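Local coordinates for protein putative glycoside hydrolase (Bacteroides thetaiotaomicron VPI-5482, PDB 3HBZ) that may play a part in carbohydrate metabolism, as a putative glycoside hydrolase, and binds calcium ions, at residues D93-D104 with E116-W126; D42-F50 with S62-S70. One frame throughout, in Å; residues are numbered along the deposited sequence.

Followed from the N terminus, the chain makes interaction 2 first. D42-F50 and S62-S70 run antiparallel and close the excursion that holds the rest of strand 49-52 and strand 57-59. The chain then goes through strands 72-77 and 84-92 to D93, where interaction 1 begins; it closes the loop between D104 and E116. The two loops follow in series, without nesting or crossing, and their centres lie about 21 Å apart. They still touch, since D93 OD2 packs on I43 CD1 at 3.6 Å. Interaction 2 joins loops on the N-terminal strands, whereas interaction 1 fixes the 116-126 hairpin near strands 306-313 and 328-338.

Interaction 1: D93-D104 with E116-W126; sequences DTELATIYNFED and EREGEKVVMEW. With NA (sodium ion), chain D; CA (calcium ion), chain B; ACT (acetate ion), chain H.
E116 and I99 meet at a sodium ion, bound by E116 OE1 at 2.4 Å and by the I99 carbonyl oxygen; four waters supply the other ligands. Bending at chi2 (-62°) turns the second E116 oxygen to the indole of W126: NE1 donates to E116 OE2 at 2.8 Å, in the ring plane and on the anti lone pair. Held on both oxygens, the carboxylate has little freedom to rotate. The indole edge meets Y100 in a T-shaped pair, W126 CZ2 over the ring centre, 3.6 Å from Y100 CD1, planes 81° apart. F102 CE1 lies over one indole face and CE of selenomethionine M124 over the other. T94 OG1, between its backbone N and carbonyl carbon (chi1 48°), lies 3.5 Å from V123 CB, buried without a polar partner. K121 NZ takes the syn lone pair of D93 OD1 at 2.7 Å; the R117 NH1 to D104 OD1 salt bridge is longer. E116-W126 is a beta hairpin with a type II' turn (E118 to K121) and a classic bulge, V123 and M124 facing E116; N101 O and E103 OE2 opposite bind calcium with T155, K157 and D332. The mostly hydrated sodium implies a largely water-mediated bridge.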
loop_
_atom_site.group_PDB
_atom_site.type_symbol
_atom_site.label_atom_id
_atom_site.label_comp_id
_atom_site.label_asym_id
_atom_site.label_seq_id
_atom_site.Cartn_x
_atom_site.Cartn_y
_atom_site.Cartn_z
ATOM N N ASP A 93 4.968 -14.796 7.140
ATOM C CA ASP A 93 6.150 -15.190 7.917
ATOM C C ASP A 93 7.418 -15.244 7.063
ATOM O O ASP A 93 8.355 -15.951 7.408
ATOM C CB ASP A 93 5.935 -16.575 8.576
ATOM C CG ASP A 93 5.791 -17.691 7.549
ATOM O OD1 ASP A 93 5.335 -17.395 6.420
ATOM O OD2 ASP A 93 6.131 -18.849 7.860
ATOM N N THR A 94 7.433 -14.507 5.965
ATOM C CA THR A 94 8.523 -14.542 5.015
ATOM C C THR A 94 9.126 -13.141 4.899
ATOM O O THR A 94 8.570 -12.175 5.378
ATOM C CB THR A 94 8.031 -14.995 3.616
ATOM O OG1 THR A 94 6.866 -14.250 3.271
ATOM C CG2 THR A 94 7.703 -16.474 3.633
ATOM N N GLU A 95 10.293 -13.057 4.289
ATOM C CA GLU A 95 10.943 -11.780 4.093
ATOM C C GLU A 95 10.288 -11.048 2.912
ATOM O O GLU A 95 9.634 -11.661 2.092
ATOM C CB GLU A 95 12.455 -11.982 3.953
ATOM C CG GLU A 95 12.941 -12.741 2.742
ATOM C CD GLU A 95 14.453 -13.100 2.809
ATOM O OE1 GLU A 95 15.059 -13.057 3.914
ATOM O OE2 GLU A 95 15.018 -13.444 1.747
ATOM N N LEU A 96 10.394 -9.721 2.880
ATOM C CA LEU A 96 9.721 -8.926 1.852
ATOM C C LEU A 96 10.024 -9.479 0.447
ATOM O O LEU A 96 11.151 -9.835 0.159
ATOM C CB LEU A 96 10.215 -7.481 1.962
ATOM C CG LEU A 96 9.310 -6.382 1.473
ATOM C CD1 LEU A 96 7.906 -6.460 2.138
ATOM C CD2 LEU A 96 9.978 -5.002 1.699
ATOM N N ALA A 97 9.031 -9.513 -0.424
ATOM C CA ALA A 97 9.225 -9.936 -1.822
ATOM C C ALA A 97 10.018 -8.831 -2.521
ATOM O O ALA A 97 9.871 -7.665 -2.160
ATOM C CB ALA A 97 7.839 -10.090 -2.518
ATOM N N THR A 98 10.825 -9.195 -3.520
ATOM C CA THR A 98 11.694 -8.225 -4.228
ATOM C C THR A 98 11.641 -8.288 -5.769
ATOM O O THR A 98 12.360 -7.539 -6.433
ATOM C CB THR A 98 13.177 -8.371 -3.804
ATOM O OG1 THR A 98 13.717 -9.617 -4.286
ATOM C CG2 THR A 98 13.319 -8.262 -2.278
ATOM N N ILE A 99 10.800 -9.165 -6.315
ATOM C CA ILE A 99 10.680 -9.351 -7.766
ATOM C C ILE A 99 9.219 -9.153 -8.121
ATOM O O ILE A 99 8.375 -9.901 -7.648
ATOM C CB ILE A 99 11.150 -10.764 -8.214
ATOM C CG1 ILE A 99 12.598 -11.035 -7.788
ATOM C CG2 ILE A 99 10.960 -10.976 -9.736
ATOM C CD1 ILE A 99 13.645 -10.427 -8.652
ATOM N N TYR A 100 8.919 -8.168 -8.965
ATOM C CA TYR A 100 7.534 -7.739 -9.189
ATOM C C TYR A 100 7.178 -7.778 -10.661
ATOM O O TYR A 100 7.654 -6.960 -11.434
ATOM C CB TYR A 100 7.353 -6.312 -8.682
ATOM C CG TYR A 100 8.008 -6.057 -7.342
ATOM C CD1 TYR A 100 7.684 -6.823 -6.239
ATOM C CD2 TYR A 100 8.951 -5.053 -7.189
ATOM C CE1 TYR A 100 8.277 -6.601 -5.012
ATOM C CE2 TYR A 100 9.566 -4.825 -5.971
ATOM C CZ TYR A 100 9.220 -5.579 -4.879
ATOM O OH TYR A 100 9.822 -5.320 -3.656
ATOM N N ASN A 101 6.321 -8.717 -11.041
ATOM C CA ASN A 101 5.902 -8.860 -12.434
ATOM C C ASN A 101 4.446 -8.410 -12.687
ATOM O O ASN A 101 3.966 -8.393 -13.817
ATOM C CB ASN A 101 6.126 -10.316 -12.865
ATOM C CG ASN A 101 7.606 -10.612 -13.168
ATOM O OD1 ASN A 101 8.181 -10.044 -14.072
ATOM N ND2 ASN A 101 8.202 -11.508 -12.416
ATOM N N PHE A 102 3.753 -8.063 -11.608
ATOM C CA PHE A 102 2.420 -7.490 -11.654
ATOM C C PHE A 102 1.381 -8.365 -12.336
ATOM O O PHE A 102 0.445 -7.845 -12.962
ATOM C CB PHE A 102 2.498 -6.062 -12.222
ATOM C CG PHE A 102 3.390 -5.171 -11.400
ATOM C CD1 PHE A 102 2.951 -4.701 -10.186
ATOM C CD2 PHE A 102 4.712 -4.945 -11.745
ATOM C CE1 PHE A 102 3.791 -3.946 -9.373
ATOM C CE2 PHE A 102 5.538 -4.188 -10.930
ATOM C CZ PHE A 102 5.058 -3.700 -9.744
ATOM N N GLU A 103 1.551 -9.690 -12.204
ATOM C CA GLU A 103 0.637 -10.655 -12.767
ATOM C C GLU A 103 -0.550 -10.976 -11.836
ATOM O O GLU A 103 -1.624 -11.321 -12.295
ATOM C CB GLU A 103 1.341 -11.982 -13.123
ATOM C CG GLU A 103 2.615 -11.886 -14.012
ATOM C CD GLU A 103 2.370 -11.102 -15.294
ATOM O OE1 GLU A 103 1.223 -11.130 -15.801
ATOM O OE2 GLU A 103 3.316 -10.453 -15.784
ATOM N N ASP A 104 -0.332 -10.916 -10.526
ATOM C CA ASP A 104 -1.251 -11.525 -9.566
ATOM C C ASP A 104 -2.040 -10.461 -8.826
ATOM O O ASP A 104 -1.451 -9.491 -8.311
ATOM C CB ASP A 104 -0.464 -12.308 -8.523
ATOM C CG ASP A 104 0.214 -13.566 -9.106
ATOM O OD1 ASP A 104 -0.388 -14.264 -9.925
ATOM O OD2 ASP A 104 1.363 -13.795 -8.742
ATOM N N GLU A 116 1.945 -10.419 -4.123
ATOM C CA GLU A 116 3.099 -11.257 -4.439
ATOM C C GLU A 116 2.807 -12.634 -3.859
ATOM O O GLU A 116 2.248 -12.716 -2.758
ATOM C CB GLU A 116 4.341 -10.640 -3.833
ATOM C CG GLU A 116 4.592 -9.169 -4.275
ATOM C CD GLU A 116 4.811 -9.067 -5.765
ATOM O OE1 GLU A 116 5.269 -10.064 -6.341
ATOM O OE2 GLU A 116 4.500 -8.012 -6.368
ATOM N N ARG A 117 3.143 -13.700 -4.602
ATOM C CA ARG A 117 2.917 -15.072 -4.170
ATOM C C ARG A 117 4.233 -15.863 -4.125
ATOM O O ARG A 117 5.199 -15.550 -4.830
ATOM C CB ARG A 117 1.902 -15.796 -5.095
ATOM C CG ARG A 117 0.475 -15.275 -4.958
ATOM C CD ARG A 117 -0.607 -15.987 -5.846
ATOM N NE ARG A 117 -1.976 -15.641 -5.366
ATOM C CZ ARG A 117 -2.941 -14.949 -6.017
ATOM N NH1 ARG A 117 -2.790 -14.507 -7.266
ATOM N NH2 ARG A 117 -4.104 -14.703 -5.408
ATOM N N GLU A 118 4.282 -16.845 -3.229
ATOM C CA GLU A 118 5.230 -17.978 -3.319
ATOM C C GLU A 118 4.350 -19.211 -3.464
ATOM O O GLU A 118 3.710 -19.626 -2.504
ATOM C CB GLU A 118 6.109 -18.100 -2.069
ATOM C CG GLU A 118 7.208 -17.023 -1.929
ATOM C CD GLU A 118 8.154 -17.254 -0.719
ATOM O OE1 GLU A 118 8.101 -18.335 -0.083
ATOM O OE2 GLU A 118 8.956 -16.349 -0.396
ATOM N N GLY A 119 4.265 -19.755 -4.677
ATOM C CA GLY A 119 3.304 -20.817 -4.985
ATOM C C GLY A 119 1.910 -20.249 -4.831
ATOM O O GLY A 119 1.616 -19.159 -5.342
ATOM N N GLU A 120 1.053 -20.965 -4.112
ATOM C CA GLU A 120 -0.311 -20.493 -3.804
ATOM C C GLU A 120 -0.354 -19.533 -2.596
ATOM O O GLU A 120 -1.365 -18.869 -2.386
ATOM C CB GLU A 120 -1.265 -21.682 -3.542
ATOM C CG GLU A 120 -1.095 -22.894 -4.478
ATOM N N LYS A 121 0.727 -19.459 -1.813
ATOM C CA LYS A 121 0.797 -18.546 -0.654
ATOM C C LYS A 121 1.097 -17.066 -1.015
ATOM O O LYS A 121 2.195 -16.739 -1.511
ATOM C CB LYS A 121 1.836 -19.056 0.355
ATOM C CG LYS A 121 2.094 -18.107 1.538
ATOM C CD LYS A 121 2.732 -18.832 2.731
ATOM C CE LYS A 121 3.808 -17.996 3.430
ATOM N NZ LYS A 121 4.761 -18.824 4.231
ATOM N N VAL A 122 0.125 -16.193 -0.732
ATOM C CA VAL A 122 0.327 -14.756 -0.778
ATOM C C VAL A 122 1.367 -14.303 0.279
ATOM O O VAL A 122 1.229 -14.608 1.437
ATOM C CB VAL A 122 -1.007 -13.980 -0.588
ATOM C CG1 VAL A 122 -0.745 -12.504 -0.593
ATOM C CG2 VAL A 122 -1.966 -14.328 -1.722
ATOM N N VAL A 123 2.411 -13.605 -0.133
ATOM C CA VAL A 123 3.435 -13.087 0.817
ATOM C C VAL A 123 3.489 -11.557 0.939
ATOM O O VAL A 123 4.292 -11.020 1.733
ATOM C CB VAL A 123 4.843 -13.638 0.488
ATOM C CG1 VAL A 123 4.791 -15.178 0.577
ATOM C CG2 VAL A 123 5.345 -13.153 -0.883
HETATM N N MSE A 124 2.641 -10.860 0.181
HETATM C CA MSE A 124 2.527 -9.385 0.275
HETATM C C MSE A 124 1.363 -8.859 -0.566
HETATM O O MSE A 124 1.134 -9.332 -1.697
HETATM C CB MSE A 124 3.817 -8.695 -0.193
HETATM C CG MSE A 124 3.898 -7.229 0.265
HETATM SE SE MSE A 124 5.466 -6.384 -0.398
HETATM C CE MSE A 124 4.852 -5.986 -2.218
ATOM N N GLU A 125 0.637 -7.895 -0.004
ATOM C CA GLU A 125 -0.343 -7.106 -0.696
ATOM C C GLU A 125 0.161 -5.672 -0.885
ATOM O O GLU A 125 0.453 -4.958 0.085
ATOM C CB GLU A 125 -1.661 -7.082 0.060
ATOM C CG GLU A 125 -2.144 -8.469 0.447
ATOM C CD GLU A 125 -3.626 -8.548 0.831
ATOM O OE1 GLU A 125 -4.355 -7.511 0.749
ATOM O OE2 GLU A 125 -4.048 -9.692 1.184
ATOM N N TRP A 126 0.303 -5.258 -2.138
ATOM C CA TRP A 126 0.584 -3.849 -2.436
ATOM C C TRP A 126 -0.632 -3.033 -2.024
ATOM O O TRP A 126 -1.760 -3.533 -1.997
ATOM C CB TRP A 126 0.823 -3.621 -3.920
ATOM C CG TRP A 126 2.120 -4.168 -4.456
ATOM C CD1 TRP A 126 2.356 -5.426 -4.898
ATOM C CD2 TRP A 126 3.355 -3.441 -4.619
ATOM N NE1 TRP A 126 3.688 -5.540 -5.306
ATOM C CE2 TRP A 126 4.300 -4.323 -5.165
ATOM C CE3 TRP A 126 3.732 -2.118 -4.380
ATOM C CZ2 TRP A 126 5.604 -3.937 -5.443
ATOM C CZ3 TRP A 126 5.011 -1.717 -4.686
ATOM C CH2 TRP A 126 5.940 -2.617 -5.209
HETATM NA NA NA D . 7.048 -11.677 -6.774
HETATM CA CA CA B . 4.367 -8.408 -16.172
HETATM C C ACT H . 13.323 -9.135 3.970
HETATM O O ACT H . 14.230 -8.905 4.692
HETATM O OXT ACT H . 12.275 -8.964 4.674
HETATM C CH3 ACT H . 13.517 -9.506 2.457
HETATM O O HOH W 1 6.703 -10.480 2.015
HETATM O O HOH W 2 6.492 -9.460 -16.174
HETATM O O HOH W 3 5.715 -10.773 -9.060
HETATM O O HOH W 4 3.964 -7.784 -8.804
HETATM O O HOH W 5 4.915 -13.088 -7.018
HETATM O O HOH W 6 7.113 -12.841 -4.945
HETATM O O HOH W 7 8.371 -13.407 -8.483
#

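Interaction 2: D42-F50 with S62-S70; sequences DISSLAPEF and SGTARDFHS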
loop_
_atom_site.group_PDB
_atom_site.type_symbol
_atom_site.label_atom_id
_atom_site.label_comp_id
_atom_site.label_asym_id
_atom_site.label_seq_id
_atom_site.Cartn_x
_atom_site.Cartn_y
_atom_site.Cartn_z
ATOM N N ASP A 42 6.896 -20.151 14.234
ATOM C CA ASP A 42 5.971 -21.257 14.023
ATOM C C ASP A 42 4.565 -20.698 13.830
ATOM O O ASP A 42 4.012 -20.031 14.729
ATOM C CB ASP A 42 6.007 -22.215 15.224
ATOM C CG ASP A 42 5.382 -23.581 14.920
ATOM O OD1 ASP A 42 4.278 -23.627 14.328
ATOM O OD2 ASP A 42 5.994 -24.610 15.293
ATOM N N ILE A 43 3.981 -20.948 12.662
ATOM C CA ILE A 43 2.638 -20.431 12.398
ATOM C C ILE A 43 1.515 -21.499 12.410
ATOM O O ILE A 43 0.366 -21.178 12.058
ATOM C CB ILE A 43 2.608 -19.610 11.103
ATOM C CG1 ILE A 43 2.865 -20.488 9.880
ATOM C CG2 ILE A 43 3.633 -18.464 11.204
ATOM C CD1 ILE A 43 2.762 -19.769 8.560
ATOM N N SER A 44 1.848 -22.728 12.849
ATOM C CA SER A 44 0.918 -23.867 12.880
ATOM C C SER A 44 -0.127 -23.756 13.968
ATOM O O SER A 44 -1.087 -24.514 13.968
ATOM C CB SER A 44 1.659 -25.199 13.139
ATOM O OG SER A 44 2.560 -25.525 12.103
ATOM N N SER A 45 0.078 -22.866 14.930
ATOM C CA SER A 45 -0.799 -22.809 16.072
ATOM C C SER A 45 -0.813 -21.445 16.734
ATOM O O SER A 45 -0.680 -21.333 17.951
ATOM C CB SER A 45 -0.369 -23.873 17.087
ATOM O OG SER A 45 -1.328 -23.974 18.112
ATOM N N LEU A 46 -1.050 -20.418 15.946
ATOM C CA LEU A 46 -1.153 -19.055 16.458
ATOM C C LEU A 46 -2.583 -18.773 16.895
ATOM O O LEU A 46 -3.546 -19.322 16.340
ATOM C CB LEU A 46 -0.728 -18.073 15.377
ATOM C CG LEU A 46 0.702 -18.205 14.868
ATOM C CD1 LEU A 46 0.911 -17.333 13.612
ATOM C CD2 LEU A 46 1.705 -17.842 15.970
ATOM N N ALA A 47 -2.722 -17.891 17.880
ATOM C CA ALA A 47 -3.997 -17.661 18.534
ATOM C C ALA A 47 -4.259 -16.151 18.601
ATOM O O ALA A 47 -4.210 -15.547 19.675
ATOM C CB ALA A 47 -3.986 -18.316 19.975
ATOM N N PRO A 48 -4.523 -15.536 17.447
ATOM C CA PRO A 48 -4.828 -14.107 17.405
ATOM C C PRO A 48 -5.957 -13.705 18.371
ATOM O O PRO A 48 -6.982 -14.422 18.502
ATOM C CB PRO A 48 -5.244 -13.865 15.941
ATOM C CG PRO A 48 -4.916 -15.128 15.173
ATOM C CD PRO A 48 -4.718 -16.213 16.146
ATOM N N GLU A 49 -5.763 -12.585 19.056
ATOM C CA GLU A 49 -6.811 -11.981 19.896
ATOM C C GLU A 49 -7.250 -10.640 19.329
ATOM O O GLU A 49 -6.420 -9.862 18.844
ATOM C CB GLU A 49 -6.339 -11.797 21.330
ATOM C CG GLU A 49 -6.213 -13.097 22.017
ATOM C CD GLU A 49 -5.686 -12.964 23.413
ATOM O OE1 GLU A 49 -5.550 -11.809 23.890
ATOM O OE2 GLU A 49 -5.392 -14.027 23.994
ATOM N N PHE A 50 -8.558 -10.397 19.360
ATOM C CA PHE A 50 -9.138 -9.250 18.685
ATOM C C PHE A 50 -9.846 -8.342 19.698
ATOM O O PHE A 50 -10.263 -8.783 20.789
ATOM C CB PHE A 50 -10.143 -9.689 17.606
ATOM C CG PHE A 50 -9.616 -10.747 16.683
ATOM C CD1 PHE A 50 -8.736 -10.417 15.657
ATOM C CD2 PHE A 50 -9.908 -12.093 16.898
ATOM C CE1 PHE A 50 -8.200 -11.404 14.818
ATOM C CE2 PHE A 50 -9.400 -13.079 16.044
ATOM C CZ PHE A 50 -8.554 -12.731 14.995
ATOM N N SER A 62 -12.207 -15.138 19.878
ATOM C CA SER A 62 -10.897 -14.521 20.047
ATOM C C SER A 62 -10.004 -15.438 20.849
ATOM O O SER A 62 -10.436 -16.005 21.839
ATOM C CB SER A 62 -11.010 -13.158 20.762
ATOM O OG SER A 62 -9.737 -12.512 20.839
ATOM N N GLY A 63 -8.755 -15.595 20.418
ATOM C CA GLY A 63 -7.814 -16.437 21.131
ATOM C C GLY A 63 -7.890 -17.911 20.734
ATOM O O GLY A 63 -7.259 -18.733 21.369
ATOM N N THR A 64 -8.664 -18.257 19.705
ATOM C CA THR A 64 -8.634 -19.634 19.189
ATOM C C THR A 64 -7.309 -19.884 18.451
ATOM O O THR A 64 -6.909 -19.078 17.608
ATOM C CB THR A 64 -9.807 -19.914 18.218
ATOM O OG1 THR A 64 -11.057 -19.642 18.868
ATOM C CG2 THR A 64 -9.789 -21.393 17.724
ATOM N N ALA A 65 -6.654 -21.005 18.763
ATOM C CA ALA A 65 -5.432 -21.415 18.094
ATOM C C ALA A 65 -5.814 -21.996 16.737
ATOM O O ALA A 65 -6.739 -22.815 16.650
ATOM C CB ALA A 65 -4.644 -22.513 18.934
ATOM N N ARG A 66 -5.101 -21.586 15.692
ATOM C CA ARG A 66 -5.343 -22.128 14.362
ATOM C C ARG A 66 -4.057 -22.217 13.600
ATOM O O ARG A 66 -3.044 -21.622 13.996
ATOM C CB ARG A 66 -6.339 -21.270 13.587
ATOM C CG ARG A 66 -7.462 -20.700 14.441
ATOM C CD ARG A 66 -8.427 -19.856 13.599
ATOM N NE ARG A 66 -9.305 -20.683 12.778
ATOM C CZ ARG A 66 -10.305 -20.195 12.054
ATOM N NH1 ARG A 66 -10.561 -18.899 12.048
ATOM N NH2 ARG A 66 -11.060 -21.001 11.341
ATOM N N ASP A 67 -4.138 -22.962 12.499
ATOM C CA ASP A 67 -3.024 -23.205 11.587
ATOM C C ASP A 67 -3.092 -22.178 10.458
ATOM O O ASP A 67 -4.017 -22.211 9.634
ATOM C CB ASP A 67 -3.118 -24.628 11.006
ATOM C CG ASP A 67 -1.883 -25.014 10.218
ATOM O OD1 ASP A 67 -1.021 -24.128 9.965
ATOM O OD2 ASP A 67 -1.757 -26.202 9.860
ATOM N N PHE A 68 -2.127 -21.258 10.440
ATOM C CA PHE A 68 -2.110 -20.162 9.483
ATOM C C PHE A 68 -1.151 -20.413 8.286
ATOM O O PHE A 68 -0.796 -19.509 7.535
ATOM C CB PHE A 68 -1.778 -18.863 10.210
ATOM C CG PHE A 68 -2.928 -18.330 11.007
ATOM C CD1 PHE A 68 -3.862 -17.501 10.414
ATOM C CD2 PHE A 68 -3.117 -18.704 12.334
ATOM C CE1 PHE A 68 -4.945 -17.024 11.144
ATOM C CE2 PHE A 68 -4.207 -18.232 13.065
ATOM C CZ PHE A 68 -5.110 -17.395 12.480
ATOM N N HIS A 69 -0.769 -21.658 8.081
ATOM C CA HIS A 69 -0.183 -22.027 6.804
ATOM C C HIS A 69 -1.059 -21.552 5.619
ATOM O O HIS A 69 -0.525 -21.120 4.598
ATOM C CB HIS A 69 0.106 -23.513 6.771
ATOM C CG HIS A 69 1.380 -23.867 7.466
ATOM N ND1 HIS A 69 1.420 -24.303 8.774
ATOM C CD2 HIS A 69 2.669 -23.784 7.052
ATOM C CE1 HIS A 69 2.681 -24.510 9.120
ATOM N NE2 HIS A 69 3.458 -24.207 8.094
ATOM N N SER A 70 -2.382 -21.604 5.788
ATOM C CA SER A 70 -3.318 -20.979 4.861
ATOM C C SER A 70 -4.150 -19.976 5.607
ATOM O O SER A 70 -4.359 -20.126 6.807
ATOM C CB SER A 70 -4.269 -21.996 4.260
ATOM O OG SER A 70 -3.593 -22.796 3.348
HETATM O O HOH W 8 -7.977 -16.722 17.143
#
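F68 and I43 are joined by a backbone bond, F68 N to I43 O at 3.0 Å, and the phenyl ring then extends along the other segment. Its edge meets the L46 carbonyl oxygen in the ring plane, CE2 lying 3.5 Å from L46 O, while CZ presses on P48 CG at 3.5 Å and CD2 on L46 CB. With an alanine at F68 the ring is gone, and its contacts with P48 CG and L46 CB would probably give way to a gap. Farther along, R66 N donates to L46 O at 2.8 Å, and the return bond from L46 N to R66 O is weak, bent to 124°. G63 N reaches P48 O, which also receives a water shared with T64 O. At the far end S62 OG, held anti to the backbone N (chi1 -176°), accepts from F50 N at 2.8 Å. At the other end I43 CG1 stands over the H69 imidazole, a CH-pi contact 4.1 Å from the centroid. The second shell sets that ring: D67 OD1 accepts H69 ND1 at 2.7 Å through its syn lone pair, and H69 N from above the carboxylate plane, an Asx turn. Outward, V89, V91 and Y74 back F68; R66 NH1 bonds to Q73 O, and R66 makes a cation-pi contact with Y74. The arrangement is a pair of antiparallel, largely irregular loops joined by one hydrogen-bonded beta bridge, L46 with R66; 42-50 runs into strand 49-52, paired antiparallel with strand 12-16, while F68 packs on the mixed sheet.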